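Local coordinates for putative glutathionylspermidine synthase (Methylobacillus flagellatus, PDB 3N6X), which probably acts as an ATP-dependent ligase of the ATP-grasp clan, a putative glutathionylspermidine synthase with a circularly permuted ATP-grasp fold, at residues D148-G153 against L409-C414; D162-P167 against V317-D322; D322-V327 against S342-Y347; T346-K351 against N402-P407. All blocks are in the same frame, centred on the assembly; numbering follows the deposited sequence. Where two conformers were deposited one is given.

Overall arrangement
The chain first supplies two neighbouring antiparallel strands, 144-151 and 157-163. Their partners come much later in the sequence. Contact 2 closes first, when helix 316-319 and the residues after it meet 162-167. Contact 3 follows in series and shares Asp322. It closes the short loop that carries helix 327-335 and brings in strand 342-343, which pairs with 157-163. Contact 4 starts where contact 3 ends, sharing Thr346 and Tyr347, and closes on strand 403-407 of a separate four-stranded sheet. Contact 1 closes last, with 409-414 reaching back to 148-153. Its loop encloses the other three. Together they join the mixed sheet of strands 144-151 and 157-163 to the smaller antiparallel one.

Contact 1 of 4, residues D148-G153 against L409-C414; sequences DLVRTG and LALSTC
An inverse gamma turn centred on Ala410 packs against Val150, Arg151 and Thr152, around the C-terminal part of strand 144-151 of the large mixed sheet. Right after the turn, Ser412 N donates to Arg151 O at 2.7 Å. The N-H approaches Arg151 O close to the line of its carbonyl bond, although the angle at the hydrogen is only 138°. Thr152 leans on the turn itself. Its CG2 lies 3.4 Å from Ala410 O, and its CA-H points at the same oxygen. Val150 meets Leu411 at about a right angle, with Val150 CB 3.5 Å from Leu411 CD1. Leu411 starts out pointing away from the strand. Its CG lies opposite the backbone N (chi1 -172°), and CD1 comes back to Val150. A water accepts from Arg151 N at 2.7 Å and donates to Ser412 OG at 2.9 Å. The side chain of Arg151 leads off elsewhere: its NE donates to Gly153 O at 2.8 Å, and its end forms salt bridges with Glu12 and Glu83. Glu12 also bonds Ser412 OG. Both backbone polar atoms of Arg151 are thus satisfied, one directly and one through water, and its charge is probably stabilised by the two carboxylates.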
loop_
_atom_site.group_PDB
_atom_site.type_symbol
_atom_site.label_atom_id
_atom_site.label_comp_id
_atom_site.label_asym_id
_atom_site.label_seq_id
_atom_site.Cartn_x
_atom_site.Cartn_y
_atom_site.Cartn_z
ATOM N N ASP A 148 -2.961 2.259 -3.451
ATOM C CA ASP A 148 -4.280 2.373 -2.824
ATOM C C ASP A 148 -5.353 2.695 -3.872
ATOM O O ASP A 148 -5.267 3.713 -4.559
ATOM C CB ASP A 148 -4.266 3.379 -1.652
ATOM C CG ASP A 148 -3.365 2.936 -0.493
ATOM O OD1 ASP A 148 -3.465 1.758 -0.076
ATOM O OD2 ASP A 148 -2.550 3.767 -0.015
ATOM N N LEU A 149 -6.316 1.784 -4.041
ATOM C CA LEU A 149 -7.348 1.890 -5.077
ATOM C C LEU A 149 -8.730 1.990 -4.506
ATOM O O LEU A 149 -9.044 1.336 -3.512
ATOM C CB LEU A 149 -7.300 0.666 -6.014
ATOM C CG LEU A 149 -6.017 0.443 -6.765
ATOM C CD1 LEU A 149 -5.906 -0.989 -7.208
ATOM C CD2 LEU A 149 -5.924 1.361 -7.958
ATOM N N VAL A 150 -9.599 2.733 -5.198
ATOM C CA VAL A 150 -11.015 2.856 -4.853
ATOM C C VAL A 150 -11.845 2.618 -6.102
ATOM O O VAL A 150 -11.371 2.857 -7.218
ATOM C CB VAL A 150 -11.377 4.196 -4.152
ATOM C CG1 VAL A 150 -10.682 4.321 -2.801
ATOM C CG2 VAL A 150 -11.085 5.406 -5.044
ATOM N N ARG A 151 -13.056 2.105 -5.925
ATOM C CA ARG A 151 -13.958 1.800 -7.034
ATOM C C ARG A 151 -15.161 2.757 -7.011
ATOM O O ARG A 151 -15.658 3.080 -5.937
ATOM C CB ARG A 151 -14.428 0.351 -6.920
ATOM C CG ARG A 151 -15.066 -0.187 -8.169
ATOM C CD ARG A 151 -15.558 -1.600 -7.958
ATOM N NE ARG A 151 -16.004 -2.209 -9.210
ATOM C CZ ARG A 151 -16.132 -3.518 -9.393
ATOM N NH1 ARG A 151 -15.847 -4.364 -8.409
ATOM N NH2 ARG A 151 -16.535 -3.992 -10.562
ATOM N N THR A 152 -15.600 3.238 -8.180
ATOM C CA THR A 152 -16.778 4.112 -8.251
ATOM C C THR A 152 -17.887 3.500 -9.126
ATOM O O THR A 152 -19.058 3.865 -8.984
ATOM C CB THR A 152 -16.403 5.553 -8.664
ATOM O OG1 THR A 152 -15.676 5.527 -9.892
ATOM C CG2 THR A 152 -15.610 6.289 -7.584
ATOM N N GLY A 153 -17.504 2.571 -10.002
ATOM C CA GLY A 153 -18.428 1.894 -10.906
ATOM C C GLY A 153 -18.033 0.463 -11.226
ATOM O O GLY A 153 -17.157 -0.109 -10.567
ATOM N N LEU A 409 -15.591 11.484 -3.677
ATOM C CA LEU A 409 -15.839 10.449 -4.679
ATOM C C LEU A 409 -16.959 9.517 -4.260
ATOM O O LEU A 409 -17.108 9.231 -3.065
ATOM C CB LEU A 409 -14.554 9.628 -4.931
ATOM C CG LEU A 409 -13.359 10.366 -5.539
ATOM C CD1 LEU A 409 -12.095 9.552 -5.383
ATOM C CD2 LEU A 409 -13.592 10.687 -7.004
ATOM N N ALA A 410 -17.706 8.983 -5.251
ATOM C CA ALA A 410 -18.766 7.999 -5.007
ATOM C C ALA A 410 -18.135 6.619 -4.678
ATOM O O ALA A 410 -18.234 5.674 -5.475
ATOM C CB ALA A 410 -19.676 7.898 -6.229
ATOM N N LEU A 411 -17.447 6.536 -3.506
ATOM C CA LEU A 411 -16.729 5.346 -3.023
ATOM C C LEU A 411 -17.632 4.115 -2.999
ATOM O O LEU A 411 -18.700 4.155 -2.393
ATOM C CB LEU A 411 -16.123 5.616 -1.613
ATOM C CG LEU A 411 -15.172 4.538 -1.046
ATOM C CD1 LEU A 411 -14.215 4.067 -2.082
ATOM C CD2 LEU A 411 -14.407 5.050 0.159
ATOM N N SER A 412 -17.208 3.023 -3.677
ATOM C CA SER A 412 -18.004 1.798 -3.756
ATOM C C SER A 412 -18.225 1.158 -2.402
ATOM O O SER A 412 -17.371 1.255 -1.512
ATOM C CB SER A 412 -17.403 0.794 -4.742
ATOM O OG SER A 412 -16.393 -0.009 -4.152
ATOM N N THR A 413 -19.400 0.543 -2.234
ATOM C CA THR A 413 -19.774 -0.130 -1.002
ATOM C C THR A 413 -19.708 -1.640 -1.161
ATOM O O THR A 413 -19.996 -2.171 -2.235
ATOM C CB THR A 413 -21.151 0.326 -0.539
ATOM O OG1 THR A 413 -22.043 0.350 -1.659
ATOM C CG2 THR A 413 -21.117 1.681 0.135
ATOM N N CYS A 414 -19.325 -2.325 -0.098
ATOM C CA CYS A 414 -19.249 -3.774 -0.077
ATOM C C CYS A 414 -20.150 -4.270 1.050
ATOM O O CYS A 414 -20.112 -3.704 2.153
ATOM C CB CYS A 414 -17.804 -4.232 0.114
ATOM S SG CYS A 414 -17.589 -6.030 0.201
HETATM O O HOH W 1 -13.810 1.043 -3.522
#

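Contact 2 of 4, residues D162-P167 against V317-D322; sequences DNLRTP and VADDKD. With SO4 (sulfate ion), chain B; GOL (glycerol), chain S.
Arg165 and Asp319 form a side-on salt bridge in which two nitrogens grip one oxygen. Arg165 NE donates to Asp319 OD1 at 2.8 Å, on its syn side but somewhat out of the carboxylate plane. Arg165 NH2 reaches the same OD1 at 3.2 Å from above that plane. The guanidinium and carboxylate planes are 47° apart. Asp319 OD2 takes a straight bond from Leu164 N at 2.8 Å (168° at the hydrogen). With chi1 at 68°, CG of Asp319 lies between the backbone N and the carbonyl carbon, and the carboxylate faces both the Leu164 N-H and the Arg165 guanidinium. A leucine in place of Arg165 would probably leave Asp319 OD1 without both donors and its charge without its mate. On the loop itself, Arg165 N donates to sulfate O2 at 2.7 Å and Thr166 N to sulfate O4 at 2.7 Å. A water also links Arg165 NH2 to Asp320 OD1, and another bridges Asp162 N and Asp319 O. Glycerol C1 lies over one guanidinium face. Further out, the Leu164 side chain runs antiparallel to that of Asp319, and Leu164 CD1 touches Ala318 CB at 3.5 Å. Successive backbone N-H groups binding an anion just after a strand make a small anion site. It is consistent with a ligand pocket of an ATP-grasp enzyme, though the sulfate and glycerol probably come from the crystallisation liquor.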
loop_
_atom_site.group_PDB
_atom_site.type_symbol
_atom_site.label_atom_id
_atom_site.label_comp_id
_atom_site.label_asym_id
_atom_site.label_seq_id
_atom_site.Cartn_x
_atom_site.Cartn_y
_atom_site.Cartn_z
ATOM N N ASP A 162 0.269 6.315 -3.910
ATOM C CA ASP A 162 1.312 5.318 -4.160
ATOM C C ASP A 162 2.129 5.127 -2.860
ATOM O O ASP A 162 2.268 6.075 -2.095
ATOM C CB ASP A 162 2.222 5.771 -5.327
ATOM C CG ASP A 162 1.478 5.985 -6.646
ATOM O OD1 ASP A 162 0.967 4.990 -7.209
ATOM O OD2 ASP A 162 1.437 7.145 -7.128
ATOM N N ASN A 163 2.608 3.896 -2.581
ATOM C CA ASN A 163 3.407 3.603 -1.364
ATOM C C ASN A 163 4.682 2.890 -1.760
ATOM O O ASN A 163 4.652 1.690 -2.029
ATOM C CB ASN A 163 2.606 2.757 -0.362
ATOM C CG ASN A 163 1.294 3.368 0.033
ATOM O OD1 ASN A 163 1.225 4.241 0.906
ATOM N ND2 ASN A 163 0.223 2.934 -0.619
ATOM N N LEU A 164 5.804 3.636 -1.824
ATOM C CA LEU A 164 7.066 3.135 -2.362
ATOM C C LEU A 164 8.231 3.142 -1.367
ATOM O O LEU A 164 9.370 2.873 -1.765
ATOM C CB LEU A 164 7.462 3.975 -3.618
ATOM C CG LEU A 164 6.360 4.309 -4.636
ATOM C CD1 LEU A 164 6.841 5.357 -5.607
ATOM C CD2 LEU A 164 5.925 3.089 -5.397
ATOM N N ARG A 165 7.979 3.519 -0.112
ATOM C CA ARG A 165 9.045 3.634 0.891
ATOM C C ARG A 165 9.293 2.292 1.609
ATOM O O ARG A 165 10.276 1.604 1.292
ATOM C CB ARG A 165 8.749 4.797 1.870
ATOM C CG ARG A 165 8.836 6.159 1.167
ATOM C CD ARG A 165 8.163 7.272 1.925
ATOM N NE ARG A 165 7.786 8.359 1.027
ATOM C CZ ARG A 165 7.655 9.628 1.395
ATOM N NH1 ARG A 165 7.879 9.987 2.651
ATOM N NH2 ARG A 165 7.314 10.549 0.507
ATOM N N THR A 166 8.394 1.906 2.537
ATOM C CA THR A 166 8.422 0.586 3.216
ATOM C C THR A 166 6.952 0.054 3.240
ATOM O O THR A 166 6.355 -0.036 4.329
ATOM C CB THR A 166 9.018 0.707 4.669
ATOM O OG1 THR A 166 8.239 1.650 5.416
ATOM C CG2 THR A 166 10.504 1.110 4.682
ATOM N N PRO A 167 6.287 -0.125 2.041
ATOM C CA PRO A 167 4.856 -0.512 2.040
ATOM C C PRO A 167 4.524 -1.686 2.954
ATOM O O PRO A 167 5.301 -2.649 3.054
ATOM C CB PRO A 167 4.565 -0.818 0.561
ATOM C CG PRO A 167 5.898 -0.964 -0.075
ATOM C CD PRO A 167 6.811 -0.053 0.665
ATOM N N VAL A 317 10.776 10.508 -3.341
ATOM C CA VAL A 317 10.507 11.581 -4.286
ATOM C C VAL A 317 9.359 11.209 -5.259
ATOM O O VAL A 317 8.667 12.098 -5.743
ATOM C CB VAL A 317 11.800 12.065 -5.011
ATOM C CG1 VAL A 317 12.313 11.030 -6.018
ATOM C CG2 VAL A 317 11.581 13.415 -5.686
ATOM N N ALA A 318 9.120 9.897 -5.484
ATOM C CA ALA A 318 8.074 9.428 -6.409
ATOM C C ALA A 318 6.673 9.279 -5.766
ATOM O O ALA A 318 5.666 9.380 -6.474
ATOM C CB ALA A 318 8.496 8.131 -7.060
ATOM N N ASP A 319 6.599 9.034 -4.454
ATOM C CA ASP A 319 5.294 8.898 -3.817
ATOM C C ASP A 319 4.927 10.076 -2.914
ATOM O O ASP A 319 3.888 10.040 -2.260
ATOM C CB ASP A 319 5.149 7.548 -3.093
ATOM C CG ASP A 319 6.041 7.388 -1.881
ATOM O OD1 ASP A 319 6.910 8.260 -1.664
ATOM O OD2 ASP A 319 5.901 6.369 -1.176
ATOM N N ASP A 320 5.751 11.145 -2.923
ATOM C CA ASP A 320 5.443 12.398 -2.230
ATOM C C ASP A 320 4.165 13.033 -2.830
ATOM O O ASP A 320 3.945 12.958 -4.040
ATOM C CB ASP A 320 6.609 13.390 -2.347
ATOM C CG ASP A 320 6.378 14.660 -1.550
ATOM O OD1 ASP A 320 6.612 14.639 -0.322
ATOM O OD2 ASP A 320 5.882 15.646 -2.137
ATOM N N LYS A 321 3.346 13.661 -1.981
ATOM C CA LYS A 321 2.082 14.294 -2.375
ATOM C C LYS A 321 2.229 15.279 -3.557
ATOM O O LYS A 321 1.331 15.348 -4.399
ATOM C CB LYS A 321 1.378 14.936 -1.150
ATOM C CG LYS A 321 1.535 16.462 -1.012
ATOM C CD LYS A 321 2.714 16.867 -0.133
ATOM C CE LYS A 321 2.459 18.174 0.596
ATOM N NZ LYS A 321 2.392 19.343 -0.324
ATOM N N ASP A 322 3.394 15.965 -3.667
ATOM C CA ASP A 322 3.640 16.906 -4.764
ATOM C C ASP A 322 4.035 16.238 -6.082
ATOM O O ASP A 322 3.957 16.877 -7.139
ATOM C CB ASP A 322 4.667 17.970 -4.365
ATOM C CG ASP A 322 4.165 18.952 -3.318
ATOM O OD1 ASP A 322 2.943 19.267 -3.325
ATOM O OD2 ASP A 322 4.987 19.429 -2.516
HETATM S S SO4 B . 5.076 3.503 2.595
HETATM O O1 SO4 B . 3.862 2.712 2.543
HETATM O O2 SO4 B . 5.646 3.619 1.268
HETATM O O3 SO4 B . 4.755 4.811 3.123
HETATM O O4 SO4 B . 6.020 2.885 3.482
HETATM C C1 GOL S . 4.331 7.506 1.782
HETATM O O1 GOL S . 4.601 6.250 1.173
HETATM C C2 GOL S . 3.593 8.389 0.768
HETATM O O2 GOL S . 2.303 7.815 0.408
HETATM C C3 GOL S . 3.431 9.797 1.338
HETATM O O3 GOL S . 2.805 10.608 0.330
HETATM O O HOH W 2 1.545 9.084 -3.993
HETATM O O HOH W 3 2.938 9.200 -6.349
HETATM O O HOH W 4 6.529 13.017 1.904
#

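Contact 3 of 4, residues D322-V327 against S342-Y347; sequences DTYIYV and SNVPTY
Tyr324 carries an amide-on-ring stack with Asn343 and also meets Val344 and Thr346. It joins the loop before helix 327-335 to the short, weakly bonded strand 342-343 and the residues after it. That strand pairs in parallel with 157-163 in the large mixed sheet of this ATP-grasp family protein. From CB, a chi1 of 169° sets the ring opposite the backbone N and sends it over to the other segment. CD2 lies 3.9 Å from Asn343 ND2. CE2 comes 3.3 Å from Thr346 OG1, which approaches obliquely. CZ lies 3.6 Å from Asn343 CG. The Asn343 amide is stacked over one ring face, the planes 5° apart, with ND2 offset toward the rim. The same amide is pinned by its own bonds: Asn343 ND2 donates to Tyr324 O at 2.8 Å, and Asn343 OD1 is bonded to Arg94. At the tip, Tyr324 OH accepts from Val344 N at 2.9 Å in a nearly straight bond (171°), and it is also bonded to Val159 O. A phenylalanine here would probably leave Val344 N and Val159 O without this shared partner. Val344 O sits at the ring edge, near its plane, where it accepts from Thr346 OG1 at 2.6 Å.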
loop_
_atom_site.group_PDB
_atom_site.type_symbol
_atom_site.label_atom_id
_atom_site.label_comp_id
_atom_site.label_asym_id
_atom_site.label_seq_id
_atom_site.Cartn_x
_atom_site.Cartn_y
_atom_site.Cartn_z
ATOM N N ASP A 322 3.394 15.965 -3.667
ATOM C CA ASP A 322 3.640 16.906 -4.764
ATOM C C ASP A 322 4.035 16.238 -6.082
ATOM O O ASP A 322 3.957 16.877 -7.139
ATOM C CB ASP A 322 4.667 17.970 -4.365
ATOM C CG ASP A 322 4.165 18.952 -3.318
ATOM O OD1 ASP A 322 2.943 19.267 -3.325
ATOM O OD2 ASP A 322 4.987 19.429 -2.516
ATOM N N THR A 323 4.477 14.970 -6.038
ATOM C CA THR A 323 4.879 14.264 -7.266
ATOM C C THR A 323 3.713 13.466 -7.835
ATOM O O THR A 323 3.640 13.269 -9.042
ATOM C CB THR A 323 6.112 13.398 -7.010
ATOM O OG1 THR A 323 7.102 14.191 -6.370
ATOM C CG2 THR A 323 6.691 12.823 -8.278
ATOM N N TYR A 324 2.795 13.027 -6.956
ATOM C CA TYR A 324 1.615 12.227 -7.285
ATOM C C TYR A 324 0.876 12.737 -8.528
ATOM O O TYR A 324 0.423 11.937 -9.356
ATOM C CB TYR A 324 0.658 12.177 -6.061
ATOM C CG TYR A 324 -0.711 11.606 -6.369
ATOM C CD1 TYR A 324 -0.917 10.227 -6.436
ATOM C CD2 TYR A 324 -1.802 12.441 -6.592
ATOM C CE1 TYR A 324 -2.179 9.697 -6.711
ATOM C CE2 TYR A 324 -3.065 11.923 -6.888
ATOM C CZ TYR A 324 -3.252 10.552 -6.934
ATOM O OH TYR A 324 -4.492 10.050 -7.239
ATOM N N ILE A 325 0.773 14.061 -8.670
ATOM C CA ILE A 325 0.022 14.669 -9.761
ATOM C C ILE A 325 0.660 14.474 -11.147
ATOM O O ILE A 325 -0.028 14.617 -12.159
ATOM C CB ILE A 325 -0.328 16.145 -9.436
ATOM C CG1 ILE A 325 0.946 17.020 -9.351
ATOM C CG2 ILE A 325 -1.177 16.232 -8.118
ATOM C CD1 ILE A 325 0.683 18.542 -9.371
ATOM N N TYR A 326 1.960 14.113 -11.196
ATOM C CA TYR A 326 2.681 13.918 -12.466
ATOM C C TYR A 326 2.700 12.475 -12.954
ATOM O O TYR A 326 3.191 12.213 -14.050
ATOM C CB TYR A 326 4.117 14.468 -12.359
ATOM C CG TYR A 326 4.154 15.926 -11.959
ATOM C CD1 TYR A 326 3.703 16.920 -12.825
ATOM C CD2 TYR A 326 4.602 16.313 -10.698
ATOM C CE1 TYR A 326 3.693 18.263 -12.444
ATOM C CE2 TYR A 326 4.609 17.651 -10.312
ATOM C CZ TYR A 326 4.131 18.620 -11.178
ATOM O OH TYR A 326 4.135 19.934 -10.797
ATOM N N VAL A 327 2.174 11.538 -12.152
ATOM C CA VAL A 327 2.203 10.111 -12.491
ATOM C C VAL A 327 1.568 9.787 -13.859
ATOM O O VAL A 327 2.251 9.178 -14.681
ATOM C CB VAL A 327 1.748 9.177 -11.326
ATOM C CG1 VAL A 327 1.838 7.710 -11.741
ATOM C CG2 VAL A 327 2.596 9.424 -10.091
ATOM N N SER A 342 -6.831 5.800 -13.285
ATOM C CA SER A 342 -6.867 7.254 -13.168
ATOM C C SER A 342 -6.424 7.742 -11.832
ATOM O O SER A 342 -6.765 7.152 -10.808
ATOM C CB SER A 342 -8.270 7.790 -13.451
ATOM O OG SER A 342 -8.547 7.789 -14.840
ATOM N N ASN A 343 -5.753 8.898 -11.834
ATOM C CA ASN A 343 -5.429 9.646 -10.640
ATOM C C ASN A 343 -6.716 10.331 -10.164
ATOM O O ASN A 343 -7.690 10.433 -10.920
ATOM C CB ASN A 343 -4.393 10.725 -10.970
ATOM C CG ASN A 343 -2.990 10.427 -10.508
ATOM O OD1 ASN A 343 -2.573 9.272 -10.369
ATOM N ND2 ASN A 343 -2.212 11.475 -10.305
ATOM N N VAL A 344 -6.712 10.818 -8.942
ATOM C CA VAL A 344 -7.825 11.591 -8.409
ATOM C C VAL A 344 -7.375 13.066 -8.456
ATOM O O VAL A 344 -6.246 13.341 -8.053
ATOM C CB VAL A 344 -8.162 11.137 -6.948
ATOM C CG1 VAL A 344 -9.258 12.004 -6.327
ATOM C CG2 VAL A 344 -8.558 9.671 -6.913
ATOM N N PRO A 345 -8.198 14.033 -8.969
ATOM C CA PRO A 345 -7.769 15.447 -8.920
ATOM C C PRO A 345 -7.435 15.824 -7.478
ATOM O O PRO A 345 -8.207 15.507 -6.561
ATOM C CB PRO A 345 -8.986 16.210 -9.459
ATOM C CG PRO A 345 -9.752 15.193 -10.246
ATOM C CD PRO A 345 -9.562 13.906 -9.519
ATOM N N THR A 346 -6.209 16.296 -7.253
ATOM C CA THR A 346 -5.740 16.555 -5.896
ATOM C C THR A 346 -5.211 17.948 -5.756
ATOM O O THR A 346 -4.398 18.389 -6.567
ATOM C CB THR A 346 -4.711 15.491 -5.462
ATOM O OG1 THR A 346 -5.231 14.209 -5.765
ATOM C CG2 THR A 346 -4.389 15.558 -3.968
ATOM N N TYR A 347 -5.674 18.650 -4.723
ATOM C CA TYR A 347 -5.248 20.013 -4.429
ATOM C C TYR A 347 -4.187 19.980 -3.363
ATOM O O TYR A 347 -4.357 19.282 -2.375
ATOM C CB TYR A 347 -6.451 20.848 -3.945
ATOM C CG TYR A 347 -7.565 20.947 -4.963
ATOM C CD1 TYR A 347 -7.549 21.928 -5.951
ATOM C CD2 TYR A 347 -8.646 20.068 -4.933
ATOM C CE1 TYR A 347 -8.591 22.050 -6.867
ATOM C CE2 TYR A 347 -9.687 20.170 -5.856
ATOM C CZ TYR A 347 -9.642 21.148 -6.838
ATOM O OH TYR A 347 -10.628 21.218 -7.796
#

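Contact 4 of 4, residues T346-K351 against N402-P407; sequences TYQLSK and NYIAQP
Tyr347 and Ala405 bond to each other through both backbone groups. Tyr347 N donates to Ala405 O at 2.8 Å, straight and in the carbonyl plane. Ala405 N returns a bond to Tyr347 O at 2.9 Å. Two residues on, Leu349 N donates to Tyr403 O at 3.2 Å, from above the carbonyl plane. A water bridges the same Tyr403 O to Ser350 N. Side chains add to this. The Tyr347 ring turns an edge to the other strand, with CD2 3.4 Å from Ala405 O. Leu349 spreads its two methyls along one face of the strand: CD1 lies 3.9 Å from Ala405 CB and CD2 lies 3.8 Å from Tyr403 CB. Gln406 lies side by side with Thr346, its chain extended beyond CG (chi2 166°). This brings Gln406 NE2 to Thr346 OG1 at 3.2 Å, with the oxygen near the amide plane. Strand 347-348 is an outer strand of the four-stranded antiparallel sheet within this chain, with 403-407 next to it. Tyr347 with Ala405 is a hydrogen-bonded pair, and Gln348 with Ile404 is a non-hydrogen-bonded one. The next shell fixes these groups. Lys368 holds Gln406 OE1, and the ring of Tyr347 stacks with Tyr357. Leu349 and Ala405 pack on helix 352-360 through Leu355 and Val358. A type I turn from Gln348 to Lys351 leads into that helix, with Lys351 at its N-cap position. Asp354 takes the N-H of Gln348, and Lys351 NZ reaches over to Gln348 OE1 at 2.8 Å.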
loop_
_atom_site.group_PDB
_atom_site.type_symbol
_atom_site.label_atom_id
_atom_site.label_comp_id
_atom_site.label_asym_id
_atom_site.label_seq_id
_atom_site.Cartn_x
_atom_site.Cartn_y
_atom_site.Cartn_z
ATOM N N THR A 346 -6.209 16.296 -7.253
ATOM C CA THR A 346 -5.740 16.555 -5.896
ATOM C C THR A 346 -5.211 17.948 -5.756
ATOM O O THR A 346 -4.398 18.389 -6.567
ATOM C CB THR A 346 -4.711 15.491 -5.462
ATOM O OG1 THR A 346 -5.231 14.209 -5.765
ATOM C CG2 THR A 346 -4.389 15.558 -3.968
ATOM N N TYR A 347 -5.674 18.650 -4.723
ATOM C CA TYR A 347 -5.248 20.013 -4.429
ATOM C C TYR A 347 -4.187 19.980 -3.363
ATOM O O TYR A 347 -4.357 19.282 -2.375
ATOM C CB TYR A 347 -6.451 20.848 -3.945
ATOM C CG TYR A 347 -7.565 20.947 -4.963
ATOM C CD1 TYR A 347 -7.549 21.928 -5.951
ATOM C CD2 TYR A 347 -8.646 20.068 -4.933
ATOM C CE1 TYR A 347 -8.591 22.050 -6.867
ATOM C CE2 TYR A 347 -9.687 20.170 -5.856
ATOM C CZ TYR A 347 -9.642 21.148 -6.838
ATOM O OH TYR A 347 -10.628 21.218 -7.796
ATOM N N GLN A 348 -3.074 20.695 -3.562
ATOM C CA GLN A 348 -2.020 20.779 -2.537
ATOM C C GLN A 348 -2.145 22.134 -1.844
ATOM O O GLN A 348 -1.847 23.162 -2.449
ATOM C CB GLN A 348 -0.613 20.595 -3.147
ATOM C CG GLN A 348 -0.332 19.173 -3.678
ATOM C CD GLN A 348 -0.997 18.944 -5.020
ATOM O OE1 GLN A 348 -0.856 19.744 -5.957
ATOM N NE2 GLN A 348 -1.818 17.900 -5.111
ATOM N N LEU A 349 -2.648 22.138 -0.592
ATOM C CA LEU A 349 -2.908 23.376 0.168
ATOM C C LEU A 349 -1.655 24.177 0.488
ATOM O O LEU A 349 -1.755 25.326 0.892
ATOM C CB LEU A 349 -3.775 23.111 1.419
ATOM C CG LEU A 349 -5.275 22.900 1.144
ATOM C CD1 LEU A 349 -5.549 21.545 0.505
ATOM C CD2 LEU A 349 -6.064 23.019 2.384
ATOM N N SER A 350 -0.474 23.619 0.168
ATOM C CA SER A 350 0.801 24.333 0.234
ATOM C C SER A 350 0.883 25.366 -0.915
ATOM O O SER A 350 1.764 26.222 -0.906
ATOM C CB SER A 350 1.961 23.350 0.115
ATOM O OG SER A 350 1.912 22.636 -1.109
ATOM N N LYS A 351 -0.027 25.253 -1.920
ATOM C CA LYS A 351 -0.072 26.146 -3.083
ATOM C C LYS A 351 -1.200 27.128 -2.907
ATOM O O LYS A 351 -2.317 26.724 -2.585
ATOM C CB LYS A 351 -0.254 25.334 -4.387
ATOM C CG LYS A 351 0.906 24.378 -4.667
ATOM C CD LYS A 351 0.555 23.358 -5.751
ATOM C CE LYS A 351 1.570 22.235 -5.823
ATOM N NZ LYS A 351 1.243 21.259 -6.894
ATOM N N ASN A 402 0.383 21.227 5.330
ATOM C CA ASN A 402 0.186 19.865 5.845
ATOM C C ASN A 402 -1.134 19.252 5.342
ATOM O O ASN A 402 -1.553 18.208 5.833
ATOM C CB ASN A 402 0.254 19.846 7.398
ATOM C CG ASN A 402 0.277 18.446 8.007
ATOM O OD1 ASN A 402 1.079 17.578 7.627
ATOM N ND2 ASN A 402 -0.634 18.190 8.937
ATOM N N TYR A 403 -1.780 19.882 4.343
ATOM C CA TYR A 403 -3.048 19.367 3.840
ATOM C C TYR A 403 -3.102 19.185 2.336
ATOM O O TYR A 403 -2.374 19.845 1.581
ATOM C CB TYR A 403 -4.222 20.247 4.302
ATOM C CG TYR A 403 -4.424 20.243 5.799
ATOM C CD1 TYR A 403 -3.762 21.159 6.615
ATOM C CD2 TYR A 403 -5.277 19.325 6.406
ATOM C CE1 TYR A 403 -3.923 21.144 7.999
ATOM C CE2 TYR A 403 -5.449 19.301 7.790
ATOM C CZ TYR A 403 -4.768 20.212 8.583
ATOM O OH TYR A 403 -4.943 20.200 9.944
ATOM N N ILE A 404 -3.959 18.262 1.906
ATOM C CA ILE A 404 -4.306 18.028 0.519
ATOM C C ILE A 404 -5.804 17.894 0.496
ATOM O O ILE A 404 -6.404 17.623 1.541
ATOM C CB ILE A 404 -3.594 16.788 -0.127
ATOM C CG1 ILE A 404 -3.886 15.484 0.629
ATOM C CG2 ILE A 404 -2.104 17.016 -0.323
ATOM C CD1 ILE A 404 -4.799 14.563 -0.124
ATOM N N ALA A 405 -6.424 18.114 -0.653
ATOM C CA ALA A 405 -7.875 17.969 -0.767
ATOM C C ALA A 405 -8.239 17.318 -2.077
ATOM O O ALA A 405 -7.527 17.478 -3.059
ATOM C CB ALA A 405 -8.568 19.326 -0.634
ATOM N N GLN A 406 -9.317 16.541 -2.081
ATOM C CA GLN A 406 -9.789 15.860 -3.278
ATOM C C GLN A 406 -11.301 16.008 -3.359
ATOM O O GLN A 406 -11.952 16.183 -2.326
ATOM C CB GLN A 406 -9.411 14.364 -3.222
ATOM C CG GLN A 406 -7.911 14.084 -3.391
ATOM C CD GLN A 406 -7.537 12.677 -2.995
ATOM O OE1 GLN A 406 -8.212 12.030 -2.188
ATOM N NE2 GLN A 406 -6.409 12.197 -3.504
ATOM N N PRO A 407 -11.907 15.912 -4.560
ATOM C CA PRO A 407 -13.374 15.924 -4.622
ATOM C C PRO A 407 -13.945 14.691 -3.913
ATOM O O PRO A 407 -13.272 13.661 -3.858
ATOM C CB PRO A 407 -13.663 15.895 -6.123
ATOM C CG PRO A 407 -12.465 15.251 -6.727
ATOM C CD PRO A 407 -11.306 15.673 -5.890
HETATM O O HOH W 5 0.036 20.473 0.886
#